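Local coordinates for protein ribokinase RBSK (Mycobacterium tuberculosis, PDB 3GO6) that probably phosphorylates D-ribose at its O-5 hydroxyl, using ATP with a divalent metal ion, to give D-ribose 5-phosphate, as other ribokinases of the PfkB family do, at residues A132-V137 and L151-A156; A161-Q166 and L186-A191; G279-L284 and A295-A300; A193-A198 and G252-N257. All blocks are in the same frame, centred on the assembly; numbering follows the deposited sequence.

Interaction 1. Residues A132-V137 and L151-A156. With RIB (alpha-D-ribofuranose), chain C.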
loop_
_atom_site.group_PDB
_atom_site.type_symbol
_atom_site.label_atom_id
_atom_site.label_comp_id
_atom_site.label_asym_id
_atom_site.label_seq_id
_atom_site.Cartn_x
_atom_site.Cartn_y
_atom_site.Cartn_z
ATOM N N ALA A 132 -10.558 3.335 -14.516
ATOM C CA ALA A 132 -10.047 3.238 -15.888
ATOM C C ALA A 132 -11.114 2.766 -16.884
ATOM O O ALA A 132 -10.923 2.854 -18.094
ATOM C CB ALA A 132 -8.825 2.292 -15.943
ATOM N N HIS A 133 -12.238 2.283 -16.374
ATOM C CA HIS A 133 -13.316 1.785 -17.231
ATOM C C HIS A 133 -14.586 2.622 -17.170
ATOM O O HIS A 133 -15.648 2.145 -17.544
ATOM C CB HIS A 133 -13.620 0.325 -16.900
ATOM C CG HIS A 133 -12.409 -0.546 -16.976
ATOM N ND1 HIS A 133 -11.811 -0.882 -18.176
ATOM C CD2 HIS A 133 -11.638 -1.084 -16.004
ATOM C CE1 HIS A 133 -10.744 -1.625 -17.935
ATOM N NE2 HIS A 133 -10.611 -1.755 -16.626
ATOM N N LEU A 134 -14.477 3.848 -16.663
ATOM C CA LEU A 134 -15.594 4.783 -16.702
ATOM C C LEU A 134 -15.836 5.289 -18.133
ATOM O O LEU A 134 -14.982 5.967 -18.709
ATOM C CB LEU A 134 -15.369 5.975 -15.754
ATOM C CG LEU A 134 -16.527 6.985 -15.714
ATOM C CD1 LEU A 134 -17.772 6.377 -15.080
ATOM C CD2 LEU A 134 -16.143 8.291 -15.001
ATOM N N THR A 135 -17.004 4.953 -18.685
ATOM C CA THR A 135 -17.427 5.435 -20.000
ATOM C C THR A 135 -18.437 6.566 -19.784
ATOM O O THR A 135 -18.987 6.697 -18.695
ATOM C CB THR A 135 -18.079 4.310 -20.871
ATOM O OG1 THR A 135 -19.202 3.757 -20.179
ATOM C CG2 THR A 135 -17.086 3.206 -21.183
ATOM N N PRO A 136 -18.663 7.411 -20.803
ATOM C CA PRO A 136 -19.549 8.566 -20.577
ATOM C C PRO A 136 -20.987 8.199 -20.139
ATOM O O PRO A 136 -21.693 7.490 -20.853
ATOM C CB PRO A 136 -19.540 9.288 -21.928
ATOM C CG PRO A 136 -18.299 8.802 -22.628
ATOM C CD PRO A 136 -18.102 7.393 -22.166
ATOM N N VAL A 137 -21.383 8.652 -18.947
ATOM C CA VAL A 137 -22.735 8.409 -18.409
ATOM C C VAL A 137 -23.641 9.520 -18.970
ATOM O O VAL A 137 -23.331 10.710 -18.815
ATOM C CB VAL A 137 -22.743 8.361 -16.833
ATOM C CG1 VAL A 137 -24.162 8.209 -16.269
ATOM C CG2 VAL A 137 -21.839 7.226 -16.298
ATOM N N LEU A 151 -7.940 13.473 -14.449
ATOM C CA LEU A 151 -7.450 12.604 -15.504
ATOM C C LEU A 151 -7.064 11.186 -15.077
ATOM O O LEU A 151 -6.318 10.508 -15.803
ATOM C CB LEU A 151 -6.302 13.303 -16.268
ATOM C CG LEU A 151 -6.504 14.774 -16.703
ATOM C CD1 LEU A 151 -5.267 15.319 -17.412
ATOM C CD2 LEU A 151 -7.732 14.936 -17.592
ATOM N N GLU A 152 -7.575 10.709 -13.932
ATOM C CA GLU A 152 -7.380 9.287 -13.582
ATOM C C GLU A 152 -8.382 8.388 -14.320
ATOM O O GLU A 152 -8.120 7.199 -14.550
ATOM C CB GLU A 152 -7.478 9.042 -12.070
ATOM C CG GLU A 152 -6.483 9.869 -11.214
ATOM C CD GLU A 152 -6.584 9.524 -9.713
ATOM O OE1 GLU A 152 -7.533 8.793 -9.299
ATOM O OE2 GLU A 152 -5.694 9.951 -8.951
ATOM N N ILE A 153 -9.529 8.960 -14.674
ATOM C CA ILE A 153 -10.496 8.310 -15.548
ATOM C C ILE A 153 -10.002 8.487 -17.017
ATOM O O ILE A 153 -9.099 9.291 -17.268
ATOM C CB ILE A 153 -11.887 8.968 -15.371
ATOM C CG1 ILE A 153 -11.815 10.488 -15.678
ATOM C CG2 ILE A 153 -12.410 8.715 -13.943
ATOM C CD1 ILE A 153 -13.185 11.180 -15.830
ATOM N N PRO A 154 -10.594 7.747 -17.982
ATOM C CA PRO A 154 -10.209 7.945 -19.390
ATOM C C PRO A 154 -10.344 9.408 -19.817
ATOM O O PRO A 154 -11.363 10.046 -19.535
ATOM C CB PRO A 154 -11.213 7.071 -20.154
ATOM C CG PRO A 154 -11.559 5.958 -19.155
ATOM C CD PRO A 154 -11.630 6.697 -17.830
ATOM N N VAL A 155 -9.322 9.949 -20.481
ATOM C CA VAL A 155 -9.413 11.341 -20.942
ATOM C C VAL A 155 -10.612 11.530 -21.885
ATOM O O VAL A 155 -11.271 12.566 -21.852
ATOM C CB VAL A 155 -8.081 11.878 -21.550
ATOM C CG1 VAL A 155 -8.235 13.361 -21.927
ATOM C CG2 VAL A 155 -6.955 11.749 -20.529
ATOM N N ALA A 156 -10.924 10.506 -22.681
ATOM C CA ALA A 156 -12.084 10.562 -23.591
ATOM C C ALA A 156 -13.400 10.694 -22.828
ATOM O O ALA A 156 -14.357 11.288 -23.327
ATOM C CB ALA A 156 -12.119 9.338 -24.487
HETATM O O5 RIB C . -4.972 13.957 -4.523
HETATM C C5 RIB C . -4.893 12.811 -3.645
HETATM C C4 RIB C . -5.717 11.660 -4.252
HETATM O O4 RIB C . -5.025 11.181 -5.423
HETATM C C3 RIB C . -5.824 10.448 -3.344
HETATM O O3 RIB C . -7.057 10.378 -2.585
HETATM C C2 RIB C . -5.633 9.267 -4.278
HETATM O O2 RIB C . -6.776 8.404 -4.289
HETATM C C1 RIB C . -5.321 9.816 -5.662
HETATM O O1 RIB C . -6.457 9.756 -6.534
#
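Apolar packing comes first: Leu134 of the 132-137 loop and Ile153 run flank to flank, and CD2 of Leu134 meets CG2 of Ile153 at 3.9 Å. Leu134 gets there with its CG anti to the backbone N (chi1 -178°), and both residues also rest on Val25 of strand 21-25. The second kind of contact sets carbonyls against a proline ring. CG of Pro154 sits 3.3 Å from the O of Ala132 and 3.5 Å from the O of Leu134, so this one ring carbon is approached by two backbone oxygens; the latter oxygen also takes a hydrogen bond from Thr157 OG1.

Pro154 is the N-cap of helix 155-167, and the turn ahead of it follows strand 146-149 in the central sheet of the ribokinase fold, at the strand ends where the sugar binds. There the polar contact is made: O1 of the bound ribose donates to Glu152 OE2 over 2.5 Å, a short bond. The chain of Glu152, extended beyond CG, delivers the carboxylate to the sugar, while its other oxygen, OE1, is held by Ser27 OG and Asn29 ND2. Thr45 of the second subunit packs against Glu152.

Interaction 2. Residues A161-Q166 and L186-A191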
loop_
_atom_site.group_PDB
_atom_site.type_symbol
_atom_site.label_atom_id
_atom_site.label_comp_id
_atom_site.label_asym_id
_atom_site.label_seq_id
_atom_site.Cartn_x
_atom_site.Cartn_y
_atom_site.Cartn_z
ATOM N N ALA A 161 -17.735 14.507 -21.061
ATOM C CA ALA A 161 -18.404 15.310 -20.037
ATOM C C ALA A 161 -18.237 16.797 -20.333
ATOM O O ALA A 161 -19.189 17.578 -20.204
ATOM C CB ALA A 161 -17.855 14.986 -18.654
ATOM N N ALA A 162 -17.028 17.186 -20.735
ATOM C CA ALA A 162 -16.739 18.601 -21.026
ATOM C C ALA A 162 -17.598 19.139 -22.172
ATOM O O ALA A 162 -18.142 20.243 -22.081
ATOM C CB ALA A 162 -15.264 18.798 -21.321
ATOM N N ARG A 163 -17.725 18.353 -23.241
ATOM C CA ARG A 163 -18.530 18.765 -24.407
ATOM C C ARG A 163 -20.012 18.901 -24.063
ATOM O O ARG A 163 -20.661 19.864 -24.493
ATOM C CB ARG A 163 -18.334 17.813 -25.583
ATOM C CG ARG A 163 -17.016 18.020 -26.296
ATOM C CD ARG A 163 -16.675 16.849 -27.197
ATOM N NE ARG A 163 -15.517 17.182 -28.018
ATOM C CZ ARG A 163 -14.811 16.311 -28.729
ATOM N NH1 ARG A 163 -15.129 15.020 -28.730
ATOM N NH2 ARG A 163 -13.770 16.738 -29.433
ATOM N N ALA A 164 -20.536 17.952 -23.282
ATOM C CA ALA A 164 -21.915 18.044 -22.769
ATOM C C ALA A 164 -22.107 19.273 -21.878
ATOM O O ALA A 164 -23.024 20.068 -22.092
ATOM C CB ALA A 164 -22.283 16.784 -22.022
ATOM N N ALA A 165 -21.224 19.445 -20.893
ATOM C CA ALA A 165 -21.279 20.609 -20.018
ATOM C C ALA A 165 -21.246 21.915 -20.809
ATOM O O ALA A 165 -22.017 22.831 -20.529
ATOM C CB ALA A 165 -20.131 20.583 -18.988
ATOM N N GLN A 166 -20.356 22.003 -21.792
ATOM C CA GLN A 166 -20.211 23.250 -22.537
ATOM C C GLN A 166 -21.444 23.598 -23.378
ATOM O O GLN A 166 -21.812 24.772 -23.488
ATOM C CB GLN A 166 -18.966 23.241 -23.415
ATOM C CG GLN A 166 -18.427 24.639 -23.627
ATOM C CD GLN A 166 -16.978 24.636 -24.018
ATOM O OE1 GLN A 166 -16.612 24.044 -25.031
ATOM N NE2 GLN A 166 -16.134 25.309 -23.221
ATOM N N LEU A 186 -6.249 14.836 -24.849
ATOM C CA LEU A 186 -5.836 15.990 -24.048
ATOM C C LEU A 186 -5.903 17.262 -24.864
ATOM O O LEU A 186 -6.318 18.302 -24.360
ATOM C CB LEU A 186 -4.408 15.826 -23.518
ATOM C CG LEU A 186 -4.120 14.929 -22.316
ATOM C CD1 LEU A 186 -2.614 14.895 -22.047
ATOM C CD2 LEU A 186 -4.895 15.372 -21.061
ATOM N N GLN A 187 -5.454 17.187 -26.120
ATOM C CA GLN A 187 -5.490 18.359 -26.992
ATOM C C GLN A 187 -6.918 18.817 -27.250
ATOM O O GLN A 187 -7.187 20.012 -27.236
ATOM C CB GLN A 187 -4.728 18.100 -28.290
ATOM C CG GLN A 187 -3.225 18.054 -28.083
ATOM C CD GLN A 187 -2.503 17.342 -29.206
ATOM O OE1 GLN A 187 -3.123 16.659 -30.032
ATOM N NE2 GLN A 187 -1.184 17.478 -29.232
ATOM N N ASP A 188 -7.830 17.864 -27.446
ATOM C CA ASP A 188 -9.245 18.164 -27.627
ATOM C C ASP A 188 -9.859 18.744 -26.356
ATOM O O ASP A 188 -10.655 19.665 -26.423
ATOM C CB ASP A 188 -10.028 16.920 -28.072
ATOM C CG ASP A 188 -9.673 16.474 -29.497
ATOM O OD1 ASP A 188 -9.021 17.252 -30.231
ATOM O OD2 ASP A 188 -10.035 15.338 -29.876
ATOM N N LEU A 189 -9.493 18.193 -25.198
ATOM C CA LEU A 189 -9.987 18.748 -23.931
ATOM C C LEU A 189 -9.414 20.146 -23.684
ATOM O O LEU A 189 -10.140 21.049 -23.282
ATOM C CB LEU A 189 -9.690 17.801 -22.750
ATOM C CG LEU A 189 -10.255 18.145 -21.359
ATOM C CD1 LEU A 189 -11.741 18.456 -21.382
ATOM C CD2 LEU A 189 -9.958 17.005 -20.396
ATOM N N ALA A 190 -8.122 20.328 -23.946
ATOM C CA ALA A 190 -7.475 21.634 -23.726
ATOM C C ALA A 190 -8.115 22.746 -24.579
ATOM O O ALA A 190 -8.307 23.880 -24.109
ATOM C CB ALA A 190 -5.979 21.540 -23.974
ATOM N N ALA A 191 -8.488 22.391 -25.808
ATOM C CA ALA A 191 -9.118 23.318 -26.773
ATOM C C ALA A 191 -10.378 23.965 -26.225
ATOM O O ALA A 191 -10.698 25.101 -26.578
ATOM C CB ALA A 191 -9.431 22.580 -28.102
HETATM O O HOH W 1 -12.351 19.734 -28.546
#
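This is a light helix-to-helix contact, apolar on its inner side and polar on its outer side, between helix 155-167 and helix 183-192, which lie next to each other against the central sheet. The backbones come nearest at Ala162 and Leu189, whose CA atoms are 7.4 Å apart, consistent with an alanine at the point of closest approach.

At the inner side CB of Ala162 meets CD1 of Leu189 at 3.5 Å. The leucine bond to CB does not aim at the other helix; a chi1 of -174° swings its branched end across to the alanine methyl.

Toward the outside Arg163 reaches over with a chain extended from CG to NE, and its NH2 comes to 4.0 Å from both CB and OD2 of Asp188. The opposite charges are near enough for some attraction to be likely, but the pair is too far apart for a salt bridge, and the guanidinium and carboxylate planes stand 33° apart. A water joins Arg163 NH2 to the main chain of the other helix and not to the carboxylate: it donates to the backbone O of Asp188 at 2.7 Å and accepts a weak bond from Arg163 NH2 at 3.4 Å.

Beneath the helices runs strand 171-175, the link between them in sequence: Ala162 touches Val172 and Leu189 touches Val174. On the neighbouring strand 146-149, Leu147 takes Ala161 and Ala165, while Gln166 NE2 donates a hydrogen bond to the O of Ile192 at the end of the second helix.

Interaction 3. Residues G279-L284 and A295-A300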
loop_
_atom_site.group_PDB
_atom_site.type_symbol
_atom_site.label_atom_id
_atom_site.label_comp_id
_atom_site.label_asym_id
_atom_site.label_seq_id
_atom_site.Cartn_x
_atom_site.Cartn_y
_atom_site.Cartn_z
ATOM N N GLY A 279 -7.175 25.202 0.788
ATOM C CA GLY A 279 -5.999 24.373 0.563
ATOM C C GLY A 279 -5.011 24.427 1.713
ATOM O O GLY A 279 -4.476 23.390 2.139
ATOM N N ALA A 280 -4.784 25.628 2.237
ATOM C CA ALA A 280 -3.884 25.806 3.386
ATOM C C ALA A 280 -4.410 25.067 4.622
ATOM O O ALA A 280 -3.670 24.303 5.265
ATOM C CB ALA A 280 -3.699 27.302 3.681
ATOM N N LEU A 281 -5.687 25.283 4.932
ATOM C CA LEU A 281 -6.380 24.604 6.025
ATOM C C LEU A 281 -6.311 23.083 5.893
ATOM O O LEU A 281 -6.198 22.358 6.894
ATOM C CB LEU A 281 -7.854 25.030 6.070
ATOM C CG LEU A 281 -8.199 26.456 6.492
ATOM C CD1 LEU A 281 -9.701 26.657 6.498
ATOM C CD2 LEU A 281 -7.600 26.815 7.868
ATOM N N ALA A 282 -6.393 22.612 4.649
ATOM C CA ALA A 282 -6.348 21.179 4.360
ATOM C C ALA A 282 -4.990 20.572 4.749
ATOM O O ALA A 282 -4.914 19.406 5.090
ATOM C CB ALA A 282 -6.658 20.944 2.875
ATOM N N THR A 283 -3.924 21.372 4.748
ATOM C CA THR A 283 -2.600 20.870 5.123
ATOM C C THR A 283 -2.406 20.743 6.644
ATOM O O THR A 283 -1.392 20.213 7.100
ATOM C CB THR A 283 -1.458 21.745 4.538
ATOM O OG1 THR A 283 -1.447 23.017 5.215
ATOM C CG2 THR A 283 -1.664 21.953 3.029
ATOM N N LEU A 284 -3.364 21.224 7.417
ATOM C CA LEU A 284 -3.265 21.174 8.872
ATOM C C LEU A 284 -3.711 19.826 9.452
ATOM O O LEU A 284 -3.516 19.568 10.654
ATOM C CB LEU A 284 -4.118 22.282 9.479
ATOM C CG LEU A 284 -3.693 23.731 9.217
ATOM C CD1 LEU A 284 -4.773 24.668 9.740
ATOM C CD2 LEU A 284 -2.379 24.036 9.899
ATOM N N ALA A 295 -17.395 25.536 5.047
ATOM C CA ALA A 295 -17.449 26.882 4.480
ATOM C C ALA A 295 -17.125 27.954 5.539
ATOM O O ALA A 295 -16.410 28.925 5.257
ATOM C CB ALA A 295 -18.810 27.145 3.861
ATOM N N ALA A 296 -17.650 27.762 6.752
ATOM C CA ALA A 296 -17.439 28.727 7.831
ATOM C C ALA A 296 -15.973 28.809 8.256
ATOM O O ALA A 296 -15.501 29.889 8.623
ATOM C CB ALA A 296 -18.324 28.401 9.017
ATOM N N ALA A 297 -15.254 27.682 8.204
ATOM C CA ALA A 297 -13.809 27.671 8.479
ATOM C C ALA A 297 -13.011 28.443 7.422
ATOM O O ALA A 297 -12.025 29.113 7.744
ATOM C CB ALA A 297 -13.280 26.239 8.612
ATOM N N ILE A 298 -13.435 28.327 6.164
ATOM C CA ILE A 298 -12.829 29.070 5.063
ATOM C C ILE A 298 -13.024 30.583 5.297
ATOM O O ILE A 298 -12.061 31.364 5.226
ATOM C CB ILE A 298 -13.430 28.644 3.692
ATOM C CG1 ILE A 298 -13.121 27.159 3.394
ATOM C CG2 ILE A 298 -12.915 29.536 2.566
ATOM C CD1 ILE A 298 -13.946 26.585 2.227
ATOM N N ASP A 299 -14.271 30.973 5.579
ATOM C CA ASP A 299 -14.615 32.367 5.919
ATOM C C ASP A 299 -13.744 32.902 7.045
ATOM O O ASP A 299 -13.158 33.973 6.917
ATOM C CB ASP A 299 -16.081 32.491 6.339
ATOM C CG ASP A 299 -17.037 32.254 5.207
ATOM O OD1 ASP A 299 -16.615 32.345 4.034
ATOM O OD2 ASP A 299 -18.228 31.982 5.497
ATOM N N ALA A 300 -13.669 32.137 8.128
ATOM C CA ALA A 300 -12.908 32.494 9.323
ATOM C C ALA A 300 -11.418 32.658 9.058
ATOM O O ALA A 300 -10.784 33.547 9.627
ATOM C CB ALA A 300 -13.137 31.466 10.425
#
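Leu281 carries this contact almost alone, burying about 52 Å² of its surface against helix 295-303, while Ala297 and Ile298 supply the other side. The CB of the leucine points toward that helix, and a single methyl, CD1, does the touching. It lies on the backbone as much as on a side chain: CD1 of Leu281 is 3.6 Å from the O of Ala297 and 4.2 Å from CB of the same alanine. The N of Ile298, in the same peptide as that oxygen, is 4.1 Å from Leu281 CD1.

Ile298 buries less here; its side chain packs on Val253 of helix 246-257 and on Arg274 and Ala278 of helix 265-282. Pro293, in the loop joining the two segments, touches both Leu281 and Ile298.

Near the C-terminal part of helix 265-282, Thr283 OG1 donates to the O of Ala280 at 2.6 Å, in the carbonyl plane on a lone pair, and that oxygen accepts from Thr283 N too, so two bonds grip it. A chi1 of 70° turns the threonine hydroxyl back to this carbonyl.

Close by is the metal site. Ala282 belongs to the magnesium site modelled here, together with Asp242, Ala244, Val285 and Gly287; a potassium ion is predicted at these same residues, consistent with the monovalent-cation site of ribokinases.

Interaction 4. Residues A193-A198 and G252-N257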
loop_
_atom_site.group_PDB
_atom_site.type_symbol
_atom_site.label_atom_id
_atom_site.label_comp_id
_atom_site.label_asym_id
_atom_site.label_seq_id
_atom_site.Cartn_x
_atom_site.Cartn_y
_atom_site.Cartn_z
ATOM N N ALA A 193 -11.431 23.689 -22.538
ATOM C CA ALA A 193 -11.471 23.948 -21.079
ATOM C C ALA A 193 -11.557 25.443 -20.777
ATOM O O ALA A 193 -10.803 26.229 -21.347
ATOM C CB ALA A 193 -10.233 23.337 -20.374
ATOM N N ASP A 194 -12.459 25.817 -19.875
ATOM C CA ASP A 194 -12.570 27.173 -19.370
ATOM C C ASP A 194 -11.473 27.453 -18.330
ATOM O O ASP A 194 -10.826 28.511 -18.360
ATOM C CB ASP A 194 -13.960 27.421 -18.755
ATOM C CG ASP A 194 -15.096 27.358 -19.794
ATOM O OD1 ASP A 194 -14.939 27.952 -20.886
ATOM O OD2 ASP A 194 -16.144 26.701 -19.524
ATOM N N VAL A 195 -11.289 26.507 -17.404
ATOM C CA VAL A 195 -10.375 26.651 -16.263
ATOM C C VAL A 195 -9.577 25.369 -16.182
ATOM O O VAL A 195 -10.154 24.281 -16.305
ATOM C CB VAL A 195 -11.159 26.809 -14.909
ATOM C CG1 VAL A 195 -10.214 27.063 -13.713
ATOM C CG2 VAL A 195 -12.191 27.900 -15.004
ATOM N N VAL A 196 -8.259 25.494 -16.000
ATOM C CA VAL A 196 -7.404 24.353 -15.747
ATOM C C VAL A 196 -6.655 24.616 -14.457
ATOM O O VAL A 196 -6.104 25.712 -14.263
ATOM C CB VAL A 196 -6.412 24.053 -16.895
ATOM C CG1 VAL A 196 -5.509 22.889 -16.523
ATOM C CG2 VAL A 196 -7.179 23.702 -18.157
ATOM N N ILE A 197 -6.667 23.612 -13.573
ATOM C CA ILE A 197 -5.968 23.670 -12.283
ATOM C C ILE A 197 -4.876 22.657 -12.363
ATOM O O ILE A 197 -5.118 21.491 -12.707
ATOM C CB ILE A 197 -6.912 23.310 -11.103
ATOM C CG1 ILE A 197 -8.141 24.228 -11.106
ATOM C CG2 ILE A 197 -6.162 23.350 -9.739
ATOM C CD1 ILE A 197 -9.343 23.665 -10.296
ATOM N N ALA A 198 -3.657 23.084 -12.052
ATOM C CA ALA A 198 -2.515 22.189 -12.143
ATOM C C ALA A 198 -1.368 22.722 -11.321
ATOM O O ALA A 198 -1.265 23.924 -11.139
ATOM C CB ALA A 198 -2.085 22.027 -13.592
ATOM N N GLY A 252 -11.884 21.529 -5.458
ATOM C CA GLY A 252 -13.311 21.418 -5.123
ATOM C C GLY A 252 -13.865 22.745 -4.657
ATOM O O GLY A 252 -14.986 23.135 -5.028
ATOM N N VAL A 253 -13.092 23.451 -3.838
ATOM C CA VAL A 253 -13.503 24.795 -3.381
ATOM C C VAL A 253 -13.541 25.815 -4.529
ATOM O O VAL A 253 -14.446 26.667 -4.578
ATOM C CB VAL A 253 -12.620 25.301 -2.215
ATOM C CG1 VAL A 253 -12.955 26.773 -1.858
ATOM C CG2 VAL A 253 -12.819 24.398 -1.020
ATOM N N LEU A 254 -12.580 25.727 -5.446
ATOM C CA LEU A 254 -12.601 26.585 -6.622
ATOM C C LEU A 254 -13.896 26.349 -7.411
ATOM O O LEU A 254 -14.587 27.317 -7.801
ATOM C CB LEU A 254 -11.360 26.378 -7.503
ATOM C CG LEU A 254 -11.121 27.500 -8.520
ATOM C CD1 LEU A 254 -10.576 28.742 -7.803
ATOM C CD2 LEU A 254 -10.154 27.079 -9.624
ATOM N N ALA A 255 -14.234 25.077 -7.637
ATOM C CA ALA A 255 -15.471 24.726 -8.358
ATOM C C ALA A 255 -16.719 25.252 -7.648
ATOM O O ALA A 255 -17.666 25.711 -8.304
ATOM C CB ALA A 255 -15.579 23.209 -8.564
ATOM N N ALA A 256 -16.705 25.187 -6.316
ATOM C CA ALA A 256 -17.847 25.603 -5.498
ATOM C C ALA A 256 -18.052 27.124 -5.470
ATOM O O ALA A 256 -19.123 27.595 -5.044
ATOM C CB ALA A 256 -17.676 25.090 -4.083
ATOM N N ASN A 257 -17.038 27.875 -5.915
ATOM C CA ASN A 257 -17.042 29.356 -5.883
ATOM C C ASN A 257 -16.886 30.074 -7.217
ATOM O O ASN A 257 -16.991 31.308 -7.274
ATOM C CB ASN A 257 -15.959 29.847 -4.909
ATOM C CG ASN A 257 -16.309 29.558 -3.472
ATOM O OD1 ASN A 257 -17.048 30.315 -2.852
ATOM N ND2 ASN A 257 -15.815 28.446 -2.941
#
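Leu254 is the one residue of 252-257 whose side chain meets the strand, touching Val195 and Ile197. Val253, just before it, packs on Ala278 of helix 265-282 and leaves the strand alone.

Leu254 makes its contacts through one methyl, CD2. Its chi1 of -164° sets CG opposite the backbone N, and the branched end extends to strand 195-199. Leu254 and Ile197 pass antiparallel, flank to flank, so that Leu254 CD2 rests against the outer part of the isoleucine, 3.6 Å from Ile197 CD1 and 3.8 Å from Ile197 CG1. Val195, two residues back on the same face of the strand, approaches differently: it meets the leucine tip to tip, CG1 of Val195 to CD2 of Leu254 at 4.1 Å. One methyl is therefore shared by two strand residues, whereas Val196, between them, points away. All three touching residues are buried.

Ala255 leans on Met173 of strand 171-175. At Asn257 the amide folds back on the helix: ND2 donates to the O of Val253 over 2.8 Å, nearly straight at 169°, while OD1 takes a hydrogen bond from Arg270.

Helix 246-257 thus packs on the central sheet. Met173 of strand 171-175 touches Leu254, Val195 and Ile197; on the other side of strand 195-199, Val214 packs on Val195, and Thr216, a predicted ATP-binding residue, on Ile197. Leu272 and Ala275 of helix 265-282 pack against Leu254.

How the interactions relate
Interaction 4 is the fully buried contact, wholly apolar, joining the central sheet to helix 246-257. The other three are partly buried. Interactions 1 and 2 share helix 155-167, one at its N-terminal start and one further along, and they touch through Leu151 and Leu186; yet interaction 1 brings a substrate-binding carboxylate with it, while interaction 2 has an arginine and an aspartate near each other, and a water from the arginine to the main chain. Interaction 3 lies across the chain's centre from both, its centre about 30 Å from that of interaction 1, beside the metal site. It meets interaction 4 where Ile298 packs on Val253, and interaction 4 touches interaction 2 by packing of Gln166 and Asp194.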